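Long-range contact in 2,3-dihydroxybenzoate-AMP ligase (Mycobacterium smegmatis, PDB 5KEI), which belongs to the ANL superfamily of AMP-binding enzymes, with a large N-terminal part followed by a smaller C-terminal domain: residues A[225-237]-A[258-271]. Sequence-based numbering, arbitrary orientation.
Sequences RTHQDYVYNATAS and NFPLACPGLLGAMT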
ATOM      1  N   ARG A 225      -4.874  -1.221   7.839  1.00 28.49           N
ATOM      2  CA  ARG A 225      -3.758  -1.535   8.716  1.00 32.22           C
ATOM      3  C   ARG A 225      -4.213  -1.159  10.108  1.00 27.42           C
ATOM      4  O   ARG A 225      -4.715  -0.055  10.339  1.00 28.36           O
ATOM      5  CB  ARG A 225      -2.478  -0.799   8.302  1.00 27.08           C
ATOM      6  CG  ARG A 225      -2.097  -0.958   6.816  1.00 27.99           C
ATOM      7  CD  ARG A 225      -1.563  -2.358   6.463  1.00 29.84           C
ATOM      8  NE  ARG A 225      -0.475  -2.733   7.369  1.00 36.04           N
ATOM      9  CZ  ARG A 225       0.817  -2.766   7.057  1.00 26.32           C
ATOM     10  NH1 ARG A 225       1.232  -2.490   5.828  1.00 23.95           N
ATOM     11  NH2 ARG A 225       1.690  -3.109   7.985  1.00 28.35           N
ATOM     12  N   THR A 226      -4.095  -2.100  11.029  1.00 24.52           N
ATOM     13  CA  THR A 226      -4.512  -1.838  12.389  1.00 28.84           C
ATOM     14  C   THR A 226      -3.463  -1.007  13.105  1.00 27.98           C
ATOM     15  O   THR A 226      -2.324  -0.896  12.642  1.00 26.15           O
ATOM     16  CB  THR A 226      -4.743  -3.135  13.143  1.00 29.89           C
ATOM     17  OG1 THR A 226      -3.493  -3.822  13.283  1.00 25.59           O
ATOM     18  CG2 THR A 226      -5.699  -4.003  12.375  1.00 28.11           C
ATOM     19  N   HIS A 227      -3.857  -0.407  14.225  1.00 31.01           N
ATOM     20  CA  HIS A 227      -2.925   0.322  15.081  1.00 28.79           C
ATOM     21  C   HIS A 227      -1.783  -0.602  15.480  1.00 28.27           C
ATOM     22  O   HIS A 227      -0.608  -0.235  15.382  1.00 29.03           O
ATOM     23  CB  HIS A 227      -3.621   0.863  16.340  1.00 28.53           C
ATOM     24  CG  HIS A 227      -4.691   1.875  16.068  1.00 26.30           C
ATOM     25  ND1 HIS A 227      -4.442   3.235  16.031  1.00 25.12           N
ATOM     26  CD2 HIS A 227      -6.023   1.737  15.867  1.00 28.56           C
ATOM     27  CE1 HIS A 227      -5.565   3.881  15.794  1.00 27.25           C
ATOM     28  NE2 HIS A 227      -6.544   2.996  15.691  1.00 30.19           N
ATOM     29  N   GLN A 228      -2.148  -1.806  15.912  1.00 24.99           N
ATOM     30  CA  GLN A 228      -1.179  -2.783  16.386  1.00 26.13           C
ATOM     31  C   GLN A 228      -0.095  -3.038  15.338  1.00 31.48           C
ATOM     32  O   GLN A 228       1.108  -3.009  15.650  1.00 28.94           O
ATOM     33  CB  GLN A 228      -1.874  -4.101  16.748  1.00 27.64           C
ATOM     34  CG  GLN A 228      -2.821  -4.075  17.987  1.00 29.41           C
ATOM     35  CD  GLN A 228      -2.071  -4.136  19.335  1.00 34.39           C
ATOM     36  OE1 GLN A 228      -0.935  -3.687  19.438  1.00 30.96           O
ATOM     37  NE2 GLN A 228      -2.713  -4.712  20.362  1.00 28.68           N
ATOM     38  N   ASP A 229      -0.506  -3.281  14.088  1.00 31.91           N
ATOM     39  CA  ASP A 229       0.454  -3.822  13.150  1.00 26.84           C
ATOM     40  C   ASP A 229       1.223  -2.701  12.474  1.00 25.48           C
ATOM     41  O   ASP A 229       2.371  -2.897  12.073  1.00 30.24           O
ATOM     42  CB  ASP A 229      -0.174  -4.749  12.099  1.00 28.10           C
ATOM     43  CG  ASP A 229      -1.037  -4.032  11.084  1.00 30.03           C
ATOM     44  OD1 ASP A 229      -2.235  -3.854  11.315  1.00 34.58           O
ATOM     45  OD2 ASP A 229      -0.476  -3.569  10.066  1.00 29.38           O
ATOM     46  N   TYR A 230       0.631  -1.511  12.406  1.00 27.31           N
ATOM     47  CA  TYR A 230       1.280  -0.401  11.714  1.00 25.37           C
ATOM     48  C   TYR A 230       2.345   0.239  12.622  1.00 26.78           C
ATOM     49  O   TYR A 230       3.414   0.629  12.149  1.00 25.20           O
ATOM     50  CB  TYR A 230       0.235   0.628  11.217  1.00 20.89           C
ATOM     51  CG  TYR A 230       0.723   1.272   9.934  1.00 29.44           C
ATOM     52  CD1 TYR A 230       1.015   0.437   8.849  1.00 28.95           C
ATOM     53  CD2 TYR A 230       0.789   2.646   9.729  1.00 26.48           C
ATOM     54  CE1 TYR A 230       1.438   0.912   7.646  1.00 25.30           C
ATOM     55  CE2 TYR A 230       1.216   3.155   8.459  1.00 28.05           C
ATOM     56  CZ  TYR A 230       1.538   2.259   7.432  1.00 22.39           C
ATOM     57  OH  TYR A 230       1.965   2.629   6.179  1.00 23.40           O
ATOM     58  N   VAL A 231       2.077   0.299  13.923  1.00 26.18           N
ATOM     59  CA  VAL A 231       3.094   0.770  14.861  1.00 24.69           C
ATOM     60  C   VAL A 231       4.245  -0.232  14.883  1.00 24.76           C
ATOM     61  O   VAL A 231       5.418   0.147  14.798  1.00 24.42           O
ATOM     62  CB  VAL A 231       2.523   0.962  16.262  1.00 28.48           C
ATOM     63  CG1 VAL A 231       3.647   1.287  17.283  1.00 25.86           C
ATOM     64  CG2 VAL A 231       1.461   2.063  16.232  1.00 25.50           C
ATOM     65  N   TYR A 232       3.910  -1.517  14.954  1.00 26.46           N
ATOM     66  CA  TYR A 232       4.945  -2.539  14.817  1.00 25.96           C
ATOM     67  C   TYR A 232       5.738  -2.456  13.495  1.00 30.15           C
ATOM     68  O   TYR A 232       6.958  -2.609  13.502  1.00 29.58           O
ATOM     69  CB  TYR A 232       4.348  -3.950  14.966  1.00 27.08           C
ATOM     70  CG  TYR A 232       5.342  -5.085  14.721  1.00 29.85           C
ATOM     71  CD1 TYR A 232       6.551  -5.156  15.423  1.00 31.88           C
ATOM     72  CD2 TYR A 232       5.102  -6.050  13.751  1.00 29.02           C
ATOM     73  CE1 TYR A 232       7.482  -6.185  15.185  1.00 27.31           C
ATOM     74  CE2 TYR A 232       6.017  -7.067  13.504  1.00 31.37           C
ATOM     75  CZ  TYR A 232       7.210  -7.132  14.218  1.00 32.97           C
ATOM     76  OH  TYR A 232       8.112  -8.152  13.970  1.00 26.16           O
ATOM     77  N   ASN A 233       5.066  -2.142  12.386  1.00 28.63           N
ATOM     78  CA  ASN A 233       5.662  -2.181  11.050  1.00 26.15           C
ATOM     79  C   ASN A 233       6.795  -1.087  11.037  1.00 24.59           C
ATOM     80  O   ASN A 233       7.943  -1.283  10.622  1.00 23.85           O
ATOM     81  CB  ASN A 233       4.612  -1.868   9.971  1.00 32.59           C
ATOM     82  CG  ASN A 233       5.203  -1.880   8.598  1.00 27.12           C
ATOM     83  OD1 ASN A 233       5.637  -0.873   8.125  1.00 36.98           O
ATOM     84  ND2 ASN A 233       5.087  -2.994   7.905  1.00 31.76           N
ATOM     85  N   ALA A 234       6.439   0.100  11.511  1.00 23.36           N
ATOM     86  CA  ALA A 234       7.371   1.234  11.640  1.00 27.94           C
ATOM     87  C   ALA A 234       8.508   0.985  12.652  1.00 27.70           C
ATOM     88  O   ALA A 234       9.680   1.238  12.360  1.00 24.33           O
ATOM     89  CB  ALA A 234       6.586   2.488  12.013  1.00 24.82           C
ATOM     90  N   THR A 235       8.142   0.543  13.847  1.00 28.46           N
ATOM     91  CA  THR A 235       9.104   0.346  14.946  1.00 25.77           C
ATOM     92  C   THR A 235      10.151  -0.701  14.577  1.00 27.21           C
ATOM     93  O   THR A 235      11.366  -0.449  14.637  1.00 28.64           O
ATOM     94  CB  THR A 235       8.390  -0.101  16.216  1.00 24.40           C
ATOM     95  OG1 THR A 235       7.316   0.813  16.490  1.00 26.90           O
ATOM     96  CG2 THR A 235       9.371  -0.201  17.390  1.00 22.37           C
ATOM     97  N   ALA A 236       9.667  -1.881  14.208  1.00 23.74           N
ATOM     98  CA  ALA A 236      10.539  -2.969  13.799  1.00 28.36           C
ATOM     99  C   ALA A 236      11.406  -2.577  12.597  1.00 24.37           C
ATOM    100  O   ALA A 236      12.563  -2.956  12.534  1.00 29.36           O
ATOM    101  CB  ALA A 236       9.722  -4.212  13.485  1.00 26.60           C
ATOM    102  N   SER A 237      10.855  -1.812  11.658  1.00 27.25           N
ATOM    103  CA  SER A 237      11.622  -1.393  10.469  1.00 27.77           C
ATOM    104  C   SER A 237      12.702  -0.409  10.830  1.00 26.67           C
ATOM    105  O   SER A 237      13.797  -0.443  10.259  1.00 30.76           O
ATOM    106  CB  SER A 237      10.723  -0.747   9.401  1.00 24.71           C
ATOM    107  OG  SER A 237       9.756  -1.650   8.954  1.00 26.71           O
ATOM    108  N   ASN A 258       2.951   3.427   1.546  1.00 25.73           N
ATOM    109  CA  ASN A 258       3.494   2.595   2.609  1.00 23.17           C
ATOM    110  C   ASN A 258       5.020   2.729   2.781  1.00 27.93           C
ATOM    111  O   ASN A 258       5.525   2.839   3.903  1.00 22.42           O
ATOM    112  CB  ASN A 258       3.137   1.134   2.342  1.00 22.32           C
ATOM    113  CG  ASN A 258       3.442   0.239   3.521  1.00 24.72           C
ATOM    114  OD1 ASN A 258       3.321   0.662   4.671  1.00 24.34           O
ATOM    115  ND2 ASN A 258       3.826  -1.001   3.249  1.00 25.09           N
ATOM    116  N   PHE A 259       5.739   2.764   1.665  1.00 25.46           N
ATOM    117  CA  PHE A 259       7.191   2.659   1.706  1.00 26.11           C
ATOM    118  C   PHE A 259       7.829   3.866   2.440  1.00 25.77           C
ATOM    119  O   PHE A 259       8.536   3.652   3.417  1.00 28.44           O
ATOM    120  CB  PHE A 259       7.733   2.475   0.277  1.00 25.40           C
ATOM    121  CG  PHE A 259       9.202   2.144   0.201  1.00 24.69           C
ATOM    122  CD1 PHE A 259       9.894   1.675   1.311  1.00 27.05           C
ATOM    123  CD2 PHE A 259       9.893   2.312  -0.993  1.00 29.30           C
ATOM    124  CE1 PHE A 259      11.243   1.370   1.244  1.00 23.96           C
ATOM    125  CE2 PHE A 259      11.262   2.018  -1.076  1.00 32.96           C
ATOM    126  CZ  PHE A 259      11.936   1.534   0.056  1.00 25.63           C
ATOM    127  N   PRO A 260       7.567   5.130   2.007  1.00 29.68           N
ATOM    128  CA  PRO A 260       8.131   6.222   2.830  1.00 24.21           C
ATOM    129  C   PRO A 260       7.272   6.611   4.034  1.00 31.21           C
ATOM    130  O   PRO A 260       7.645   7.526   4.783  1.00 29.02           O
ATOM    131  CB  PRO A 260       8.197   7.403   1.862  1.00 25.01           C
ATOM    132  CG  PRO A 260       7.032   7.155   0.918  1.00 27.94           C
ATOM    133  CD  PRO A 260       6.931   5.649   0.768  1.00 23.80           C
ATOM    134  N   LEU A 261       6.128   5.960   4.213  1.00 23.67           N
ATOM    135  CA  LEU A 261       5.298   6.261   5.368  1.00 24.92           C
ATOM    136  C   LEU A 261       5.728   5.457   6.615  1.00 27.04           C
ATOM    137  O   LEU A 261       5.753   5.981   7.722  1.00 25.30           O
ATOM    138  CB  LEU A 261       3.827   5.997   5.029  1.00 25.25           C
ATOM    139  CG  LEU A 261       2.816   6.365   6.104  1.00 25.75           C
ATOM    140  CD1 LEU A 261       2.973   7.832   6.491  1.00 21.69           C
ATOM    141  CD2 LEU A 261       1.405   6.060   5.586  1.00 27.31           C
ATOM    142  N   ALA A 262       6.075   4.185   6.441  1.00 27.59           N
ATOM    143  CA  ALA A 262       6.356   3.337   7.599  1.00 22.52           C
ATOM    144  C   ALA A 262       7.410   2.255   7.409  1.00 23.39           C
ATOM    145  O   ALA A 262       7.523   1.373   8.243  1.00 26.26           O
ATOM    146  CB  ALA A 262       5.056   2.687   8.058  1.00 20.72           C
ATOM    147  N   CYS A 263       8.203   2.315   6.344  1.00 29.39           N
ATOM    148  CA  CYS A 263       9.136   1.221   6.072  1.00 22.76           C
ATOM    149  C   CYS A 263      10.620   1.581   5.954  1.00 24.73           C
ATOM    150  O   CYS A 263      11.243   1.215   4.960  1.00 30.74           O
ATOM    151  CB  CYS A 263       8.699   0.523   4.780  1.00 21.49           C
ATOM    152  SG  CYS A 263       6.987  -0.104   4.845  1.00 21.17           S
ATOM    153  N   PRO A 264      11.213   2.268   6.958  1.00 27.44           N
ATOM    154  CA  PRO A 264      10.654   2.804   8.209  1.00 26.12           C
ATOM    155  C   PRO A 264       9.952   4.143   8.011  1.00 24.07           C
ATOM    156  O   PRO A 264       9.051   4.451   8.777  1.00 29.37           O
ATOM    157  CB  PRO A 264      11.889   2.971   9.111  1.00 23.43           C
ATOM    158  CG  PRO A 264      12.996   3.282   8.162  1.00 24.41           C
ATOM    159  CD  PRO A 264      12.680   2.453   6.903  1.00 24.67           C
ATOM    160  N   GLY A 265      10.365   4.928   7.021  1.00 25.23           N
ATOM    161  CA  GLY A 265       9.659   6.145   6.657  1.00 24.99           C
ATOM    162  C   GLY A 265       9.526   7.172   7.770  1.00 25.07           C
ATOM    163  O   GLY A 265      10.272   7.145   8.753  1.00 28.36           O
ATOM    164  N   LEU A 266       8.581   8.085   7.594  1.00 27.51           N
ATOM    165  CA  LEU A 266       8.251   9.119   8.575  1.00 26.38           C
ATOM    166  C   LEU A 266       7.924   8.557   9.964  1.00 26.38           C
ATOM    167  O   LEU A 266       8.475   9.008  10.963  1.00 30.28           O
ATOM    168  CB  LEU A 266       7.073   9.961   8.064  1.00 24.69           C
ATOM    169  CG  LEU A 266       6.411  10.846   9.127  1.00 31.18           C
ATOM    170  CD1 LEU A 266       7.260  12.054   9.471  1.00 26.68           C
ATOM    171  CD2 LEU A 266       5.032  11.268   8.686  1.00 32.89           C
ATOM    172  N   LEU A 267       7.061   7.550  10.025  1.00 22.14           N
ATOM    173  CA  LEU A 267       6.655   6.965  11.299  1.00 23.54           C
ATOM    174  C   LEU A 267       7.772   6.244  12.038  1.00 30.81           C
ATOM    175  O   LEU A 267       7.941   6.407  13.264  1.00 28.65           O
ATOM    176  CB  LEU A 267       5.484   6.009  11.068  1.00 24.88           C
ATOM    177  CG  LEU A 267       4.245   6.799  10.583  1.00 27.60           C
ATOM    178  CD1 LEU A 267       3.066   5.925  10.318  1.00 24.29           C
ATOM    179  CD2 LEU A 267       3.844   7.872  11.586  1.00 25.93           C
ATOM    180  N   GLY A 268       8.525   5.430  11.310  1.00 24.77           N
ATOM    181  CA  GLY A 268       9.628   4.727  11.927  1.00 28.84           C
ATOM    182  C   GLY A 268      10.617   5.759  12.420  1.00 26.21           C
ATOM    183  O   GLY A 268      11.091   5.673  13.544  1.00 26.02           O
ATOM    184  N   ALA A 269      10.897   6.756  11.584  1.00 24.13           N
ATOM    185  CA  ALA A 269      11.746   7.865  11.993  1.00 27.67           C
ATOM    186  C   ALA A 269      11.212   8.497  13.290  1.00 32.59           C
ATOM    187  O   ALA A 269      11.989   8.811  14.184  1.00 34.56           O
ATOM    188  CB  ALA A 269      11.845   8.905  10.878  1.00 25.24           C
ATOM    189  N   MET A 270       9.891   8.646  13.414  1.00 30.09           N
ATOM    190  CA  MET A 270       9.328   9.291  14.595  1.00 29.31           C
ATOM    191  C   MET A 270       9.418   8.406  15.839  1.00 30.64           C
ATOM    192  O   MET A 270       9.423   8.913  16.951  1.00 30.14           O
ATOM    193  CB  MET A 270       7.878   9.707  14.349  1.00 29.35           C
ATOM    194  CG  MET A 270       7.722  11.002  13.556  1.00 27.47           C
ATOM    195  SD  MET A 270       5.985  11.382  13.216  1.00 39.46           S
ATOM    196  CE  MET A 270       5.417  11.917  14.810  1.00 33.20           C
ATOM    197  N   THR A 271       9.500   7.094  15.666  1.00 28.07           N
ATOM    198  CA  THR A 271       9.646   6.230  16.827  1.00 29.59           C
ATOM    199  C   THR A 271      11.012   6.364  17.502  1.00 31.83           C
ATOM    200  O   THR A 271      11.153   5.967  18.664  1.00 31.41           O
ATOM    201  CB  THR A 271       9.440   4.742  16.482  1.00 33.20           C
ATOM    202  OG1 THR A 271      10.398   4.349  15.496  1.00 27.35           O
ATOM    203  CG2 THR A 271       8.025   4.478  15.977  1.00 29.80           C
TER
HETATM  204  O   HOH W   1       3.913  -3.236   5.211  1.00 28.63           O
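Tyr230 is the main bump of this contact, a knob-into-hole packing between helices in the AMP-binding fold of an ANL-family enzyme. Its ring enters a hollow made by Asn258, Leu261, Ala262 and Leu267. Helix 227-237 crosses helix 265-271 at -71°, with the axes 7.8 Å apart at their closest. The floor of the hollow is the methyl of Ala262, whose CB lies 3.6 Å from Tyr230 CZ. Leu267 CD1 reaches the CE2 side of the ring. Leu261 CD2 and the Asn258 amide meet the phenol at its edge. Leu261 and Leu267 also touch helix 107-117, so two walls of the hollow are backed by a third helix.

Further along, small residues bring the helices close. Ala234 and Gly268 bring their CA atoms to 4.2 Å. The small methyl of Ala234 rests on the Gly268 backbone and beside Leu267 CB. Gly268 has no side chain, and Ala234 O comes to 3.5 Å from its CA. Ala234 CA also makes a CA-H...O contact with Ala262 O. Beyond this close approach, Ser237 CB lies on the Pro264 ring, 3.7 Å from Pro264 CA. The peptide bond before Pro264 is cis, at the turn between the two short helices. Elsewhere, Thr271 CG2 lies 3.8 Å from Thr235 OG1.

The polar end of the contact lies by strand 222-226. Arg225 grips Asp229 side-on, with NE and NH2 both directed to OD2. Its bent chain lays one guanidinium face over Tyr230 CD1. Water 1 accepts from Arg225 NH1 and Asn258 ND2, bridging the segments. The amide oxygen, Asn258 OD1, accepts a hydrogen bond from Tyr230 OH at 2.8 Å, in the carbonyl plane and on a lone pair.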